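Local coordinates for Protein/nucleic acid deglycase 2 (Escherichia coli, PDB 1OI4), which repairs proteins and nucleotides glycated by methylglyoxal or glyoxal, hydrolysing the early Maillard adducts and releasing lactate or glycolate, at residues Y160-V172 with R175-R189. Residues are numbered along the deposited sequence; the frame is centred on the assembly and turned at random.
Sequences YDQEVVVDKDQLV and RTPDDLPAFNREALR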
ATOM      1  N   TYR A 160      -5.473  17.632   0.392  1.00 11.26           N
ATOM      2  CA  TYR A 160      -4.877  18.817  -0.214  1.00 12.54           C
ATOM      3  C   TYR A 160      -3.680  18.356  -1.037  1.00 12.41           C
ATOM      4  O   TYR A 160      -2.893  17.533  -0.578  1.00 13.70           O
ATOM      5  CB  TYR A 160      -4.399  19.813   0.851  1.00 14.41           C
ATOM      6  CG  TYR A 160      -5.518  20.528   1.572  1.00 16.61           C
ATOM      7  CD1 TYR A 160      -6.244  19.895   2.579  1.00 17.42           C
ATOM      8  CD2 TYR A 160      -5.869  21.834   1.227  1.00 19.99           C
ATOM      9  CE1 TYR A 160      -7.299  20.547   3.227  1.00 17.70           C
ATOM     10  CE2 TYR A 160      -6.924  22.495   1.865  1.00 20.26           C
ATOM     11  CZ  TYR A 160      -7.632  21.846   2.862  1.00 20.54           C
ATOM     12  OH  TYR A 160      -8.678  22.496   3.487  1.00 21.00           O
ATOM     13  N   ASP A 161      -3.552  18.872  -2.254  1.00 13.84           N
ATOM     14  CA  ASP A 161      -2.426  18.513  -3.108  1.00 13.44           C
ATOM     15  C   ASP A 161      -1.346  19.564  -2.895  1.00 14.05           C
ATOM     16  O   ASP A 161      -1.297  20.568  -3.610  1.00 11.67           O
ATOM     17  CB  ASP A 161      -2.859  18.473  -4.579  1.00 13.52           C
ATOM     18  CG  ASP A 161      -1.687  18.254  -5.532  1.00 14.22           C
ATOM     19  OD1 ASP A 161      -0.739  17.524  -5.172  1.00 13.90           O
ATOM     20  OD2 ASP A 161      -1.720  18.808  -6.647  1.00 16.61           O
ATOM     21  N   GLN A 162      -0.497  19.330  -1.894  1.00 13.15           N
ATOM     22  CA  GLN A 162       0.586  20.249  -1.542  1.00 15.32           C
ATOM     23  C   GLN A 162       1.824  19.459  -1.122  1.00 15.64           C
ATOM     24  O   GLN A 162       1.716  18.305  -0.706  1.00 16.01           O
ATOM     25  CB  GLN A 162       0.167  21.135  -0.370  1.00 16.80           C
ATOM     26  CG  GLN A 162      -1.169  21.805  -0.526  1.00 18.30           C
ATOM     27  CD  GLN A 162      -1.591  22.559   0.721  1.00 20.03           C
ATOM     28  OE1 GLN A 162      -2.684  23.116   0.774  1.00 23.06           O
ATOM     29  NE2 GLN A 162      -0.722  22.582   1.732  1.00 19.74           N
ATOM     30  N   GLU A 163       2.996  20.078  -1.210  1.00 14.05           N
ATOM     31  CA  GLU A 163       4.222  19.386  -0.821  1.00 16.22           C
ATOM     32  C   GLU A 163       4.192  18.953   0.644  1.00 16.11           C
ATOM     33  O   GLU A 163       4.782  17.934   1.003  1.00 15.88           O
ATOM     34  CB  GLU A 163       5.456  20.249  -1.108  1.00 17.02           C
ATOM     35  CG  GLU A 163       5.283  21.722  -0.859  1.00 16.36           C
ATOM     36  CD  GLU A 163       6.581  22.480  -1.023  1.00 19.47           C
ATOM     37  OE1 GLU A 163       7.393  22.100  -1.893  1.00 17.90           O
ATOM     38  OE2 GLU A 163       6.784  23.464  -0.287  1.00 19.93           O
ATOM     39  N   VAL A 164       3.505  19.725   1.484  1.00 15.71           N
ATOM     40  CA  VAL A 164       3.363  19.388   2.899  1.00 15.95           C
ATOM     41  C   VAL A 164       2.089  19.983   3.475  1.00 15.28           C
ATOM     42  O   VAL A 164       1.687  21.087   3.110  1.00 14.44           O
ATOM     43  CB  VAL A 164       4.537  19.902   3.779  1.00 16.00           C
ATOM     44  CG1 VAL A 164       5.832  19.279   3.330  1.00 19.51           C
ATOM     45  CG2 VAL A 164       4.608  21.430   3.739  1.00 14.52           C
ATOM     46  N   VAL A 165       1.459  19.231   4.374  1.00 14.50           N
ATOM     47  CA  VAL A 165       0.246  19.665   5.051  1.00 14.14           C
ATOM     48  C   VAL A 165       0.440  19.437   6.549  1.00 14.23           C
ATOM     49  O   VAL A 165       0.833  18.347   6.974  1.00 14.97           O
ATOM     50  CB  VAL A 165      -0.993  18.859   4.590  1.00 14.78           C
ATOM     51  CG1 VAL A 165      -2.216  19.297   5.381  1.00 13.80           C
ATOM     52  CG2 VAL A 165      -1.229  19.065   3.101  1.00 14.73           C
ATOM     53  N   VAL A 166       0.177  20.468   7.345  1.00 13.46           N
ATOM     54  CA  VAL A 166       0.310  20.373   8.794  1.00 14.02           C
ATOM     55  C   VAL A 166      -1.061  20.610   9.433  1.00 15.01           C
ATOM     56  O   VAL A 166      -1.622  21.698   9.324  1.00 15.04           O
ATOM     57  CB  VAL A 166       1.312  21.424   9.332  1.00 16.29           C
ATOM     58  CG1 VAL A 166       1.458  21.289  10.839  1.00 13.14           C
ATOM     59  CG2 VAL A 166       2.661  21.255   8.644  1.00 14.52           C
ATOM     60  N   ASP A 167      -1.597  19.588  10.091  1.00 15.61           N
ATOM     61  CA  ASP A 167      -2.902  19.696  10.729  1.00 17.37           C
ATOM     62  C   ASP A 167      -2.774  19.921  12.231  1.00 18.68           C
ATOM     63  O   ASP A 167      -2.171  19.113  12.939  1.00 17.69           O
ATOM     64  CB  ASP A 167      -3.719  18.426  10.479  1.00 17.07           C
ATOM     65  CG  ASP A 167      -5.160  18.554  10.952  1.00 18.53           C
ATOM     66  OD1 ASP A 167      -5.998  19.081  10.189  1.00 16.82           O
ATOM     67  OD2 ASP A 167      -5.451  18.137  12.093  1.00 21.14           O
ATOM     68  N   LYS A 168      -3.350  21.022  12.708  1.00 20.15           N
ATOM     69  CA  LYS A 168      -3.327  21.374  14.126  1.00 21.09           C
ATOM     70  C   LYS A 168      -1.942  21.269  14.733  1.00 20.91           C
ATOM     71  O   LYS A 168      -1.794  20.851  15.880  1.00 21.12           O
ATOM     72  CB  LYS A 168      -4.269  20.465  14.916  1.00 23.21           C
ATOM     73  CG  LYS A 168      -5.693  20.445  14.410  1.00 29.43           C
ATOM     74  CD  LYS A 168      -6.580  19.602  15.312  1.00 29.92           C
ATOM     75  CE  LYS A 168      -7.927  19.344  14.659  1.00 32.44           C
ATOM     76  NZ  LYS A 168      -7.778  18.551  13.403  1.00 31.48           N
ATOM     77  N   ASP A 169      -0.925  21.650  13.969  1.00 21.11           N
ATOM     78  CA  ASP A 169       0.447  21.580  14.456  1.00 21.62           C
ATOM     79  C   ASP A 169       0.789  20.212  15.028  1.00 19.45           C
ATOM     80  O   ASP A 169       1.493  20.117  16.031  1.00 20.34           O
ATOM     81  CB  ASP A 169       0.690  22.631  15.535  1.00 24.80           C
ATOM     82  CG  ASP A 169       0.762  24.025  14.979  1.00 27.13           C
ATOM     83  OD1 ASP A 169       1.401  24.204  13.919  1.00 27.35           O
ATOM     84  OD2 ASP A 169       0.193  24.940  15.607  1.00 29.84           O
ATOM     85  N   GLN A 170       0.277  19.157  14.407  1.00 17.37           N
ATOM     86  CA  GLN A 170       0.566  17.805  14.872  1.00 16.23           C
ATOM     87  C   GLN A 170       0.850  16.860  13.715  1.00 15.62           C
ATOM     88  O   GLN A 170       1.919  16.257  13.645  1.00 15.56           O
ATOM     89  CB  GLN A 170      -0.600  17.239  15.693  1.00 17.57           C
ATOM     90  CG  GLN A 170      -0.425  15.761  16.008  1.00 15.49           C
ATOM     91  CD  GLN A 170      -1.654  15.119  16.612  1.00 18.28           C
ATOM     92  OE1 GLN A 170      -2.785  15.518  16.329  1.00 18.59           O
ATOM     93  NE2 GLN A 170      -1.439  14.098  17.435  1.00 17.64           N
ATOM     94  N   LEU A 171      -0.116  16.726  12.815  1.00 14.55           N
ATOM     95  CA  LEU A 171       0.036  15.832  11.679  1.00 16.00           C
ATOM     96  C   LEU A 171       0.722  16.498  10.503  1.00 15.63           C
ATOM     97  O   LEU A 171       0.204  17.455   9.925  1.00 14.96           O
ATOM     98  CB  LEU A 171      -1.325  15.310  11.222  1.00 17.91           C
ATOM     99  CG  LEU A 171      -2.184  14.552  12.234  1.00 21.60           C
ATOM    100  CD1 LEU A 171      -3.495  14.168  11.563  1.00 21.10           C
ATOM    101  CD2 LEU A 171      -1.452  13.311  12.734  1.00 20.87           C
ATOM    102  N   VAL A 172       1.893  15.983  10.152  1.00 13.95           N
ATOM    103  CA  VAL A 172       2.644  16.501   9.024  1.00 12.37           C
ATOM    104  C   VAL A 172       2.650  15.428   7.945  1.00 11.09           C
ATOM    105  O   VAL A 172       3.107  14.312   8.178  1.00 12.34           O
ATOM    106  CB  VAL A 172       4.095  16.819   9.424  1.00 13.46           C
ATOM    107  CG1 VAL A 172       4.866  17.354   8.218  1.00 13.11           C
ATOM    108  CG2 VAL A 172       4.107  17.829  10.561  1.00 12.27           C
ATOM    109  N   ARG A 175       3.714  14.115  -0.016  1.00 10.55           N
ATOM    110  CA  ARG A 175       3.395  13.170  -1.087  1.00 11.69           C
ATOM    111  C   ARG A 175       4.488  12.230  -1.575  1.00 10.27           C
ATOM    112  O   ARG A 175       4.259  11.028  -1.696  1.00  8.91           O
ATOM    113  CB  ARG A 175       2.864  13.946  -2.298  1.00  9.36           C
ATOM    114  CG  ARG A 175       1.759  14.936  -1.969  1.00 11.02           C
ATOM    115  CD  ARG A 175       1.605  15.976  -3.078  1.00 11.33           C
ATOM    116  NE  ARG A 175       2.831  16.754  -3.252  1.00  9.57           N
ATOM    117  CZ  ARG A 175       2.927  17.860  -3.984  1.00  9.03           C
ATOM    118  NH1 ARG A 175       1.863  18.334  -4.625  1.00  7.42           N
ATOM    119  NH2 ARG A 175       4.089  18.502  -4.071  1.00  8.33           N
ATOM    120  N   THR A 176       5.663  12.780  -1.870  1.00 12.45           N
ATOM    121  CA  THR A 176       6.766  11.990  -2.410  1.00 13.05           C
ATOM    122  C   THR A 176       8.132  12.439  -1.889  1.00 12.79           C
ATOM    123  O   THR A 176       8.232  13.416  -1.146  1.00 11.69           O
ATOM    124  CB  THR A 176       6.804  12.124  -3.937  1.00 11.79           C
ATOM    125  OG1 THR A 176       7.284  13.435  -4.278  1.00 12.60           O
ATOM    126  CG2 THR A 176       5.403  11.953  -4.526  1.00 11.48           C
ATOM    127  N   PRO A 177       9.204  11.713  -2.266  1.00 13.64           N
ATOM    128  CA  PRO A 177      10.555  12.073  -1.826  1.00 14.05           C
ATOM    129  C   PRO A 177      10.917  13.503  -2.234  1.00 14.47           C
ATOM    130  O   PRO A 177      11.733  14.153  -1.588  1.00 14.34           O
ATOM    131  CB  PRO A 177      11.426  11.031  -2.523  1.00 15.69           C
ATOM    132  CG  PRO A 177      10.550   9.812  -2.469  1.00 15.36           C
ATOM    133  CD  PRO A 177       9.206  10.379  -2.902  1.00 12.67           C
ATOM    134  N   ASP A 178      10.301  13.990  -3.309  1.00 15.16           N
ATOM    135  CA  ASP A 178      10.564  15.347  -3.779  1.00 14.55           C
ATOM    136  C   ASP A 178      10.019  16.403  -2.825  1.00 13.55           C
ATOM    137  O   ASP A 178      10.354  17.581  -2.952  1.00 13.14           O
ATOM    138  CB  ASP A 178       9.972  15.558  -5.175  1.00 18.28           C
ATOM    139  CG  ASP A 178      10.661  14.713  -6.232  1.00 19.36           C
ATOM    140  OD1 ASP A 178      11.880  14.886  -6.435  1.00 21.02           O
ATOM    141  OD2 ASP A 178       9.982  13.876  -6.858  1.00 21.20           O
ATOM    142  N   ASP A 179       9.180  15.988  -1.875  1.00 11.71           N
ATOM    143  CA  ASP A 179       8.621  16.918  -0.892  1.00 11.73           C
ATOM    144  C   ASP A 179       9.424  16.862   0.414  1.00 12.49           C
ATOM    145  O   ASP A 179       9.086  17.544   1.383  1.00 11.84           O
ATOM    146  CB  ASP A 179       7.161  16.576  -0.546  1.00 12.66           C
ATOM    147  CG  ASP A 179       6.234  16.598  -1.747  1.00 14.56           C
ATOM    148  OD1 ASP A 179       6.406  17.464  -2.634  1.00 11.65           O
ATOM    149  OD2 ASP A 179       5.308  15.753  -1.786  1.00 14.63           O
ATOM    150  N   LEU A 180      10.471  16.040   0.445  1.00 11.84           N
ATOM    151  CA  LEU A 180      11.287  15.888   1.651  1.00 12.71           C
ATOM    152  C   LEU A 180      11.760  17.200   2.273  1.00 14.10           C
ATOM    153  O   LEU A 180      11.690  17.373   3.490  1.00 15.40           O
ATOM    154  CB  LEU A 180      12.489  14.986   1.366  1.00 11.79           C
ATOM    155  CG  LEU A 180      12.175  13.489   1.337  1.00 14.05           C
ATOM    156  CD1 LEU A 180      13.376  12.715   0.831  1.00 12.44           C
ATOM    157  CD2 LEU A 180      11.789  13.025   2.740  1.00 14.15           C
ATOM    158  N   PRO A 181      12.254  18.141   1.452  1.00 14.18           N
ATOM    159  CA  PRO A 181      12.710  19.408   2.025  1.00 14.01           C
ATOM    160  C   PRO A 181      11.628  20.055   2.885  1.00 15.18           C
ATOM    161  O   PRO A 181      11.884  20.489   4.008  1.00 14.28           O
ATOM    162  CB  PRO A 181      13.047  20.235   0.791  1.00 15.53           C
ATOM    163  CG  PRO A 181      13.578  19.189  -0.153  1.00 15.52           C
ATOM    164  CD  PRO A 181      12.575  18.067   0.014  1.00 13.35           C
ATOM    165  N   ALA A 182      10.411  20.106   2.359  1.00 13.16           N
ATOM    166  CA  ALA A 182       9.313  20.713   3.095  1.00 13.39           C
ATOM    167  C   ALA A 182       8.880  19.824   4.259  1.00 13.31           C
ATOM    168  O   ALA A 182       8.594  20.313   5.351  1.00 13.44           O
ATOM    169  CB  ALA A 182       8.142  20.973   2.158  1.00 15.56           C
ATOM    170  N   PHE A 183       8.834  18.518   4.012  1.00 11.87           N
ATOM    171  CA  PHE A 183       8.444  17.548   5.031  1.00 11.68           C
ATOM    172  C   PHE A 183       9.339  17.716   6.253  1.00 12.02           C
ATOM    173  O   PHE A 183       8.854  17.907   7.365  1.00  9.76           O
ATOM    174  CB  PHE A 183       8.595  16.130   4.482  1.00 10.73           C
ATOM    175  CG  PHE A 183       8.141  15.046   5.426  1.00 10.50           C
ATOM    176  CD1 PHE A 183       6.788  14.825   5.657  1.00 12.25           C
ATOM    177  CD2 PHE A 183       9.070  14.207   6.035  1.00 12.58           C
ATOM    178  CE1 PHE A 183       6.362  13.770   6.478  1.00 12.43           C
ATOM    179  CE2 PHE A 183       8.663  13.152   6.856  1.00 12.94           C
ATOM    180  CZ  PHE A 183       7.301  12.933   7.076  1.00 12.55           C
ATOM    181  N   ASN A 184      10.648  17.645   6.031  1.00 11.77           N
ATOM    182  CA  ASN A 184      11.610  17.781   7.114  1.00 12.82           C
ATOM    183  C   ASN A 184      11.482  19.122   7.832  1.00 14.13           C
ATOM    184  O   ASN A 184      11.599  19.190   9.053  1.00 14.25           O
ATOM    185  CB  ASN A 184      13.041  17.618   6.585  1.00 13.25           C
ATOM    186  CG  ASN A 184      13.314  16.221   6.058  1.00 13.34           C
ATOM    187  OD1 ASN A 184      12.786  15.234   6.571  1.00 13.85           O
ATOM    188  ND2 ASN A 184      14.158  16.130   5.040  1.00 15.38           N
ATOM    189  N   ARG A 185      11.249  20.187   7.069  1.00 14.84           N
ATOM    190  CA  ARG A 185      11.108  21.516   7.650  1.00 16.42           C
ATOM    191  C   ARG A 185      10.042  21.556   8.742  1.00 15.12           C
ATOM    192  O   ARG A 185      10.317  21.967   9.868  1.00 16.04           O
ATOM    193  CB  ARG A 185      10.753  22.541   6.570  1.00 17.18           C
ATOM    194  CG  ARG A 185      10.617  23.964   7.095  1.00 19.56           C
ATOM    195  CD  ARG A 185      10.078  24.889   6.017  1.00 19.56           C
ATOM    196  NE  ARG A 185       8.701  24.562   5.656  1.00 21.42           N
ATOM    197  CZ  ARG A 185       8.268  24.417   4.406  1.00 23.20           C
ATOM    198  NH1 ARG A 185       9.108  24.564   3.391  1.00 23.81           N
ATOM    199  NH2 ARG A 185       6.992  24.142   4.168  1.00 20.71           N
ATOM    200  N   GLU A 186       8.830  21.126   8.408  1.00 14.48           N
ATOM    201  CA  GLU A 186       7.733  21.136   9.368  1.00 14.45           C
ATOM    202  C   GLU A 186       7.920  20.146  10.512  1.00 14.27           C
ATOM    203  O   GLU A 186       7.532  20.425  11.645  1.00 13.66           O
ATOM    204  CB  GLU A 186       6.408  20.868   8.656  1.00 15.25           C
ATOM    205  CG  GLU A 186       6.050  21.937   7.643  1.00 17.01           C
ATOM    206  CD  GLU A 186       6.100  23.332   8.241  1.00 18.62           C
ATOM    207  OE1 GLU A 186       5.359  23.584   9.210  1.00 17.76           O
ATOM    208  OE2 GLU A 186       6.880  24.172   7.745  1.00 18.95           O
ATOM    209  N   ALA A 187       8.508  18.991  10.213  1.00 13.25           N
ATOM    210  CA  ALA A 187       8.755  17.979  11.239  1.00 14.78           C
ATOM    211  C   ALA A 187       9.707  18.562  12.281  1.00 15.12           C
ATOM    212  O   ALA A 187       9.450  18.490  13.486  1.00 14.22           O
ATOM    213  CB  ALA A 187       9.369  16.735  10.609  1.00 11.94           C
ATOM    214  N   LEU A 188      10.806  19.144  11.803  1.00 14.76           N
ATOM    215  CA  LEU A 188      11.796  19.754  12.681  1.00 17.19           C
ATOM    216  C   LEU A 188      11.161  20.873  13.484  1.00 18.27           C
ATOM    217  O   LEU A 188      11.398  21.001  14.682  1.00 19.34           O
ATOM    218  CB  LEU A 188      12.959  20.316  11.867  1.00 16.49           C
ATOM    219  CG  LEU A 188      13.930  19.300  11.272  1.00 17.84           C
ATOM    220  CD1 LEU A 188      14.944  20.015  10.396  1.00 18.79           C
ATOM    221  CD2 LEU A 188      14.624  18.537  12.390  1.00 18.01           C
ATOM    222  N   ARG A 189      10.351  21.684  12.813  1.00 19.24           N
ATOM    223  CA  ARG A 189       9.679  22.789  13.470  1.00 19.32           C
ATOM    224  C   ARG A 189       8.888  22.305  14.681  1.00 19.63           C
ATOM    225  O   ARG A 189       8.995  22.875  15.771  1.00 18.85           O
ATOM    226  CB  ARG A 189       8.755  23.497  12.482  1.00 20.83           C
ATOM    227  CG  ARG A 189       7.842  24.513  13.124  1.00 24.20           C
ATOM    228  CD  ARG A 189       7.133  25.355  12.085  1.00 25.64           C
ATOM    229  NE  ARG A 189       5.742  25.564  12.457  1.00 31.87           N
ATOM    230  CZ  ARG A 189       4.803  24.629  12.372  1.00 32.52           C
ATOM    231  NH1 ARG A 189       5.104  23.419  11.916  1.00 34.37           N
ATOM    232  NH2 ARG A 189       3.565  24.897  12.754  1.00 34.57           N
TER
HETATM  233  O   HOH W   1       5.842  24.457   1.720  1.00 23.67           O
HETATM  234  O   HOH W   2       7.736  19.451  -3.373  1.00 25.57           O
HETATM  235  O   HOH W   3       9.844  20.234  -1.031  1.00 26.65           O
HETATM  236  O   HOH W   4       9.003  25.160   0.600  1.00 28.29           O
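The C-terminal helix 180-191 of this DJ-1/PfpI-family protein packs beside the antiparallel edge of its central sheet, and R175, just ahead of that helix, meets D161 and the 162-163 peptide of the loop entering the edge hairpin. R175 NH1 donates to D161 OD1 at 2.8 Å; OD1 sits in the plane of the guanidinium, whereas the N-H reaches it from above the carboxylate plane. The Q162-E163 peptide covers one guanidinium face, with Q162 C 3.4 Å above its centre. A bend at chi3 (-61°) turns the group side-on to D179, where NE takes OD2 and NH2 takes OD1 in nearly straight bonds. D179 OD2 also accepts from the backbone N of R175 and T176, so three donors grip it and hold the turn before the helix.

Farther along, the helix presents A182, F183 and E186 to V164, V166 and V172. V164 CG2 lies 3.9 Å from A182 CB. V166 CG2 rests 3.6 Å from E186 CG, the two side chains crossing at about a right angle, while V172 CG1 lies between E186 CB and F183 CD1, 4.1 Å from the latter. Charges border this apolar strip: a water bridges E163 OE2 and R185 NH1, and R185 NE binds E186 OE2. R189 joins E186 OE1 through NH1 and D169 OD1 through NH2, the second a weak, bent hydrogen bond (119°) within a salt bridge that ties the hairpin turn to the helix.

Strand 165-167 forms the sheet's edge within the chain, antiparallel to 171-174; F183 and A187 continue inward onto F122 of strand 121-124, and on another side of the helix L180 and N184 touch helix 37-48.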